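Local coordinates for uncharacterized protein (Borrelia turicatae, PDB 5VJ4) that is of unknown function but is a putative, possibly lipid-binding surface protein whose gene is differentially regulated as relapsing fever spirochetes pass between tick and mammal, at residues A[157-162]-A[219-224]; A[180-185]-A[225-230]. All blocks are in the same frame, centred on the assembly; numbering follows the deposited sequence.

Contact 1 (A[157-162]-A[219-224]); sequences VSLLKT and PRFRKF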
loop_
_atom_site.group_PDB
_atom_site.type_symbol
_atom_site.label_atom_id
_atom_site.label_comp_id
_atom_site.label_asym_id
_atom_site.label_seq_id
_atom_site.Cartn_x
_atom_site.Cartn_y
_atom_site.Cartn_z
ATOM N N VAL A 157 0.819 -18.566 20.596
ATOM C CA VAL A 157 -0.260 -19.488 20.934
ATOM C C VAL A 157 -1.436 -18.713 21.494
ATOM O O VAL A 157 -2.588 -18.979 21.127
ATOM C CB VAL A 157 0.201 -20.628 21.860
ATOM C CG1 VAL A 157 -0.992 -21.456 22.304
ATOM C CG2 VAL A 157 1.188 -21.535 21.122
ATOM N N SER A 158 -1.136 -17.736 22.348
ATOM C CA SER A 158 -2.156 -16.810 22.825
ATOM C C SER A 158 -2.869 -16.131 21.627
ATOM O O SER A 158 -4.116 -16.150 21.500
ATOM C CB SER A 158 -1.535 -15.798 23.787
ATOM O OG SER A 158 -2.203 -14.562 23.661
ATOM N N LEU A 159 -2.074 -15.574 20.724
ATOM C CA LEU A 159 -2.644 -14.997 19.521
ATOM C C LEU A 159 -3.575 -15.953 18.766
ATOM O O LEU A 159 -4.640 -15.546 18.292
ATOM C CB LEU A 159 -1.553 -14.493 18.585
ATOM C CG LEU A 159 -2.088 -13.762 17.358
ATOM C CD1 LEU A 159 -3.033 -12.633 17.787
ATOM C CD2 LEU A 159 -0.928 -13.226 16.555
ATOM N N LEU A 160 -3.184 -17.217 18.656
ATOM C CA LEU A 160 -3.986 -18.142 17.887
ATOM C C LEU A 160 -5.280 -18.473 18.601
ATOM O O LEU A 160 -6.315 -18.651 17.932
ATOM C CB LEU A 160 -3.188 -19.373 17.548
ATOM C CG LEU A 160 -2.020 -19.072 16.622
ATOM C CD1 LEU A 160 -1.080 -20.257 16.503
ATOM C CD2 LEU A 160 -2.578 -18.714 15.261
ATOM N N LYS A 161 -5.237 -18.512 19.947
ATOM C CA LYS A 161 -6.456 -18.750 20.753
ATOM C C LYS A 161 -7.452 -17.641 20.434
ATOM O O LYS A 161 -8.630 -17.921 20.105
ATOM C CB LYS A 161 -6.156 -18.887 22.265
ATOM N N THR A 162 -6.956 -16.395 20.458
ATOM C CA THR A 162 -7.776 -15.232 20.114
ATOM C C THR A 162 -8.349 -15.360 18.709
ATOM O O THR A 162 -9.559 -15.225 18.517
ATOM C CB THR A 162 -6.999 -13.919 20.270
ATOM O OG1 THR A 162 -6.913 -13.579 21.651
ATOM C CG2 THR A 162 -7.692 -12.790 19.559
ATOM N N PRO A 219 -6.119 -7.687 20.127
ATOM C CA PRO A 219 -7.231 -6.763 20.073
ATOM C C PRO A 219 -7.914 -6.717 18.710
ATOM O O PRO A 219 -9.153 -6.629 18.645
ATOM C CB PRO A 219 -6.558 -5.421 20.291
ATOM C CG PRO A 219 -5.416 -5.720 21.166
ATOM C CD PRO A 219 -4.910 -6.999 20.618
ATOM N N ARG A 220 -7.106 -6.773 17.644
ATOM C CA ARG A 220 -7.606 -6.555 16.310
ATOM C C ARG A 220 -8.530 -7.688 15.882
ATOM O O ARG A 220 -9.523 -7.445 15.185
ATOM C CB ARG A 220 -6.471 -6.279 15.321
ATOM C CG ARG A 220 -5.574 -5.121 15.752
ATOM C CD ARG A 220 -4.350 -4.947 14.848
ATOM N NE ARG A 220 -3.644 -3.708 15.124
ATOM C CZ ARG A 220 -2.324 -3.551 15.067
ATOM N NH1 ARG A 220 -1.539 -4.560 14.751
ATOM N NH2 ARG A 220 -1.768 -2.373 15.360
ATOM N N PHE A 221 -8.233 -8.902 16.346
ATOM C CA PHE A 221 -9.095 -10.059 16.093
ATOM C C PHE A 221 -10.301 -10.010 17.015
ATOM O O PHE A 221 -11.437 -10.128 16.551
ATOM C CB PHE A 221 -8.343 -11.359 16.300
ATOM C CG PHE A 221 -7.479 -11.757 15.143
ATOM C CD1 PHE A 221 -8.032 -12.106 13.934
ATOM C CD2 PHE A 221 -6.100 -11.839 15.288
ATOM C CE1 PHE A 221 -7.228 -12.496 12.864
ATOM C CE2 PHE A 221 -5.286 -12.225 14.228
ATOM C CZ PHE A 221 -5.853 -12.551 13.011
ATOM N N ARG A 222 -10.054 -9.811 18.315
ATOM C CA ARG A 222 -11.130 -9.696 19.297
ATOM C C ARG A 222 -12.242 -8.752 18.870
ATOM O O ARG A 222 -13.424 -9.035 19.100
ATOM C CB ARG A 222 -10.598 -9.245 20.637
ATOM C CG ARG A 222 -10.525 -10.361 21.642
ATOM C CD ARG A 222 -10.331 -9.740 22.998
ATOM N NE ARG A 222 -8.947 -9.329 23.216
ATOM C CZ ARG A 222 -7.956 -10.149 23.560
ATOM N NH1 ARG A 222 -8.168 -11.477 23.720
ATOM N NH2 ARG A 222 -6.745 -9.623 23.754
ATOM N N LYS A 223 -11.846 -7.672 18.198
ATOM C CA LYS A 223 -12.735 -6.605 17.780
ATOM C C LYS A 223 -13.900 -7.105 16.905
ATOM O O LYS A 223 -14.939 -6.455 16.818
ATOM C CB LYS A 223 -11.916 -5.495 17.090
ATOM C CG LYS A 223 -12.602 -4.144 16.902
ATOM C CD LYS A 223 -12.914 -3.477 18.237
ATOM C CE LYS A 223 -13.089 -1.972 18.117
ATOM N NZ LYS A 223 -14.017 -1.518 17.063
ATOM N N PHE A 224 -13.755 -8.278 16.303
ATOM C CA PHE A 224 -14.810 -8.796 15.433
ATOM C C PHE A 224 -16.129 -8.950 16.167
ATOM O O PHE A 224 -17.180 -8.533 15.663
ATOM C CB PHE A 224 -14.386 -10.124 14.804
ATOM C CG PHE A 224 -13.334 -9.984 13.755
ATOM C CD1 PHE A 224 -12.514 -8.850 13.695
ATOM C CD2 PHE A 224 -13.129 -10.999 12.841
ATOM C CE1 PHE A 224 -11.528 -8.726 12.734
ATOM C CE2 PHE A 224 -12.136 -10.885 11.882
ATOM C CZ PHE A 224 -11.333 -9.753 11.840
#

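Contact 2 (A[180-185]-A[225-230]); sequences TRLQNM and KEIVKN. With SO4 (sulfate ion), chain I.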
loop_
_atom_site.group_PDB
_atom_site.type_symbol
_atom_site.label_atom_id
_atom_site.label_comp_id
_atom_site.label_asym_id
_atom_site.label_seq_id
_atom_site.Cartn_x
_atom_site.Cartn_y
_atom_site.Cartn_z
ATOM N N THR A 180 -17.729 -13.100 4.730
ATOM C CA THR A 180 -16.658 -12.881 3.772
ATOM C C THR A 180 -15.743 -11.748 4.199
ATOM O O THR A 180 -14.525 -11.938 4.312
ATOM C CB THR A 180 -17.207 -12.633 2.342
ATOM O OG1 THR A 180 -17.775 -13.839 1.850
ATOM C CG2 THR A 180 -16.114 -12.263 1.384
ATOM N N ARG A 181 -16.331 -10.585 4.470
ATOM C CA ARG A 181 -15.540 -9.382 4.702
ATOM C C ARG A 181 -14.622 -9.530 5.892
ATOM O O ARG A 181 -13.510 -8.966 5.890
ATOM C CB ARG A 181 -16.424 -8.158 4.891
ATOM C CG ARG A 181 -15.784 -6.890 4.368
ATOM C CD ARG A 181 -16.788 -5.789 4.326
ATOM N NE ARG A 181 -16.155 -4.484 4.169
ATOM C CZ ARG A 181 -16.754 -3.331 4.459
ATOM N NH1 ARG A 181 -18.001 -3.317 4.934
ATOM N NH2 ARG A 181 -16.113 -2.194 4.250
ATOM N N LEU A 182 -15.087 -10.278 6.897
ATOM C CA LEU A 182 -14.250 -10.559 8.049
ATOM C C LEU A 182 -13.097 -11.499 7.711
ATOM O O LEU A 182 -11.953 -11.231 8.084
ATOM C CB LEU A 182 -15.078 -11.067 9.217
ATOM C CG LEU A 182 -16.065 -10.040 9.788
ATOM C CD1 LEU A 182 -16.842 -10.698 10.905
ATOM C CD2 LEU A 182 -15.402 -8.765 10.310
ATOM N N GLN A 183 -13.391 -12.572 6.976
ATOM C CA GLN A 183 -12.355 -13.499 6.543
ATOM C C GLN A 183 -11.247 -12.746 5.794
ATOM O O GLN A 183 -10.064 -12.941 6.104
ATOM C CB GLN A 183 -12.935 -14.592 5.669
ATOM C CG GLN A 183 -13.796 -15.585 6.421
ATOM C CD GLN A 183 -14.506 -16.552 5.495
ATOM O OE1 GLN A 183 -14.843 -16.211 4.356
ATOM N NE2 GLN A 183 -14.756 -17.762 5.986
ATOM N N ASN A 184 -11.621 -11.866 4.853
ATOM C CA ASN A 184 -10.617 -11.087 4.142
ATOM C C ASN A 184 -9.717 -10.293 5.071
ATOM O O ASN A 184 -8.493 -10.318 4.922
ATOM C CB ASN A 184 -11.257 -10.201 3.094
ATOM C CG ASN A 184 -12.023 -11.007 2.071
ATOM O OD1 ASN A 184 -12.096 -12.231 2.165
ATOM N ND2 ASN A 184 -12.587 -10.332 1.084
HETATM N N MSE A 185 -10.316 -9.629 6.056
HETATM C CA MSE A 185 -9.508 -8.935 7.024
HETATM C C MSE A 185 -8.674 -9.953 7.768
HETATM O O MSE A 185 -7.462 -9.761 7.937
HETATM C CB MSE A 185 -10.326 -8.076 7.961
HETATM C CG MSE A 185 -9.461 -6.998 8.642
HETATM SE SE MSE A 185 -8.551 -5.747 7.397
HETATM C CE MSE A 185 -10.182 -4.800 6.790
ATOM N N LYS A 225 -16.036 -9.548 17.354
ATOM C CA LYS A 225 -17.129 -9.745 18.294
ATOM C C LYS A 225 -17.993 -8.476 18.371
ATOM O O LYS A 225 -19.227 -8.565 18.284
ATOM C CB LYS A 225 -16.513 -10.114 19.650
ATOM C CG LYS A 225 -17.434 -10.629 20.754
ATOM C CD LYS A 225 -16.721 -10.695 22.115
ATOM C CE LYS A 225 -15.803 -9.483 22.348
ATOM N NZ LYS A 225 -15.001 -9.541 23.603
ATOM N N GLU A 226 -17.349 -7.310 18.466
ATOM C CA GLU A 226 -18.072 -6.049 18.486
ATOM C C GLU A 226 -18.524 -5.643 17.104
ATOM O O GLU A 226 -19.613 -5.130 16.930
ATOM C CB GLU A 226 -17.215 -4.944 19.092
ATOM C CG GLU A 226 -16.883 -5.196 20.554
ATOM C CD GLU A 226 -18.054 -4.898 21.491
ATOM O OE1 GLU A 226 -18.599 -5.845 22.109
ATOM O OE2 GLU A 226 -18.430 -3.709 21.609
ATOM N N ILE A 227 -17.684 -5.887 16.114
ATOM C CA ILE A 227 -17.971 -5.411 14.782
ATOM C C ILE A 227 -19.246 -6.010 14.199
ATOM O O ILE A 227 -20.028 -5.308 13.533
ATOM C CB ILE A 227 -16.776 -5.623 13.862
ATOM C CG1 ILE A 227 -15.686 -4.625 14.238
ATOM C CG2 ILE A 227 -17.142 -5.324 12.437
ATOM C CD1 ILE A 227 -14.389 -4.807 13.486
ATOM N N VAL A 228 -19.474 -7.290 14.471
ATOM C CA VAL A 228 -20.677 -7.962 13.954
ATOM C C VAL A 228 -21.982 -7.356 14.435
ATOM O O VAL A 228 -22.956 -7.352 13.700
ATOM C CB VAL A 228 -20.686 -9.477 14.220
ATOM C CG1 VAL A 228 -19.486 -10.100 13.548
ATOM C CG2 VAL A 228 -20.718 -9.821 15.710
ATOM N N LYS A 229 -21.978 -6.842 15.656
ATOM C CA LYS A 229 -23.144 -6.222 16.240
ATOM C C LYS A 229 -23.564 -4.956 15.485
ATOM O O LYS A 229 -24.750 -4.693 15.345
ATOM C CB LYS A 229 -22.884 -5.958 17.707
ATOM C CG LYS A 229 -22.383 -7.226 18.386
ATOM C CD LYS A 229 -22.427 -7.200 19.911
ATOM C CE LYS A 229 -21.438 -6.208 20.527
ATOM N NZ LYS A 229 -21.250 -6.462 21.980
ATOM N N ASN A 230 -22.612 -4.202 14.952
ATOM C CA ASN A 230 -22.959 -3.003 14.202
ATOM C C ASN A 230 -22.177 -2.849 12.914
ATOM O O ASN A 230 -21.369 -1.951 12.798
ATOM C CB ASN A 230 -22.716 -1.785 15.073
ATOM C CG ASN A 230 -23.747 -1.640 16.132
ATOM O OD1 ASN A 230 -23.498 -1.954 17.291
ATOM N ND2 ASN A 230 -24.933 -1.191 15.741
HETATM S S SO4 I . -13.540 -1.842 1.609
HETATM O O1 SO4 I . -13.997 -1.264 2.889
HETATM O O2 SO4 I . -12.454 -0.936 1.160
HETATM O O3 SO4 I . -13.043 -3.263 1.780
HETATM O O4 SO4 I . -14.688 -1.729 0.667
#

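Contact 1 (A[157-162]-A[219-224])
Thr162 and Leu159, one turn apart on helix 145-171, receive Phe221 from the short helix 218-222, a helix-on-helix contact in an all-helical fold. The backbones come nearest at Thr162 and Arg222, with 6.5 Å between their CA atoms. Such closeness suits a small residue, and the threonine's branch gives it both a methyl and a hydroxyl to offer. Its methyl stands anti to the backbone N, which turns CG2 onto the base of the phenylalanine, 3.6 Å from Phe221 CB. The phenylalanine ring reaches toward the leucine. Leu159 does not approach the face of that ring: CD1 lies at the edge, near the ring plane, 4.0 Å from Phe221 CD2, and the two side chains run at about a right angle. The leucine's CG is anti to its own N (chi1 -175°), which swings a branch across to the phenylalanine although CB is not aimed that way. A large flat ring suits this buried place because two long helices bound it: Tyr189 of helix 176-201 packs edge-to-face with Phe221, Cys186 of the same helix touches it, and Ala166 adds a further apolar neighbour from helix 145-171. Contact 1 thus fits the short helix against two consecutive long ones. On its exposed flank Arg222 bends so that its guanidinium comes beside the threonine hydroxyl, the two side chains crossing at about a right angle. There Thr162 OG1 lies 3.2 Å from Arg222 NH1, but the poor angle makes this a polar approach without a hydrogen bond.

Contact 2 (A[180-185]-A[225-230])
Leu182 and Val228 mark the nearest backbone approach between 180-185 and 225-230, with CA atoms 9.1 Å apart, so side chains alone bridge the two helices. Leu182 points across the gap, and Val228 covers the rest from its own side. The leucine's CG is anti to the carbonyl carbon (chi1 -65°), and the extended chain sends its two methyls to different partners: CD1 meets Val228 CG1 at 3.8 Å, while CD2 reaches Ile227 CG2 at 4.4 Å. A leucine suits this place because its fork can serve two neighbouring residues at once. The short, branched Val228 crosses it at about a right angle. This is plain apolar packing in a helical bundle: the short helix 224-229 lies against the two consecutive long helices 145-171 and 176-201, where Ile170 also touches Leu182 and Ile169 touches Val228. On the outer side of the short helix, Lys229 NZ forms a salt bridge with Glu226 OE1 at 2.7 Å, meeting the oxygen from above the carboxylate plane. Arg181 turns to another partner, a sulfate probably taken from the crystallisation liquor. Extended from CG to NE, its side chain places NH2 2.7 Å from sulfate O1, which sits at the guanidinium edge, in plane; the bond is bent, with an angle of 144° at the hydrogen. Asp235 forms a salt bridge with the same NH2, and Arg181 NE of the second subunit also donates a hydrogen bond to the sulfate.

In the fold
Contacts 1 and 2 are neighbouring parts of one packing arrangement, their centres 13 Å apart on the same side of the chain's centre. Each joins one long helix to one short helix, and the four segments alternate along the sequence: helices 145-171 and 176-201 come first, then helices 218-222 and 224-229. Phe224, at the join of the short helices, ties the two together, with Phe224 CE2 packing 3.8 Å from Leu182 O. Contact 1 lies nearer the chain centre, about 14 Å against about 21 Å for contact 2, measured from the contact centres; of the two, contact 2 alone borders the second subunit and the sulfate.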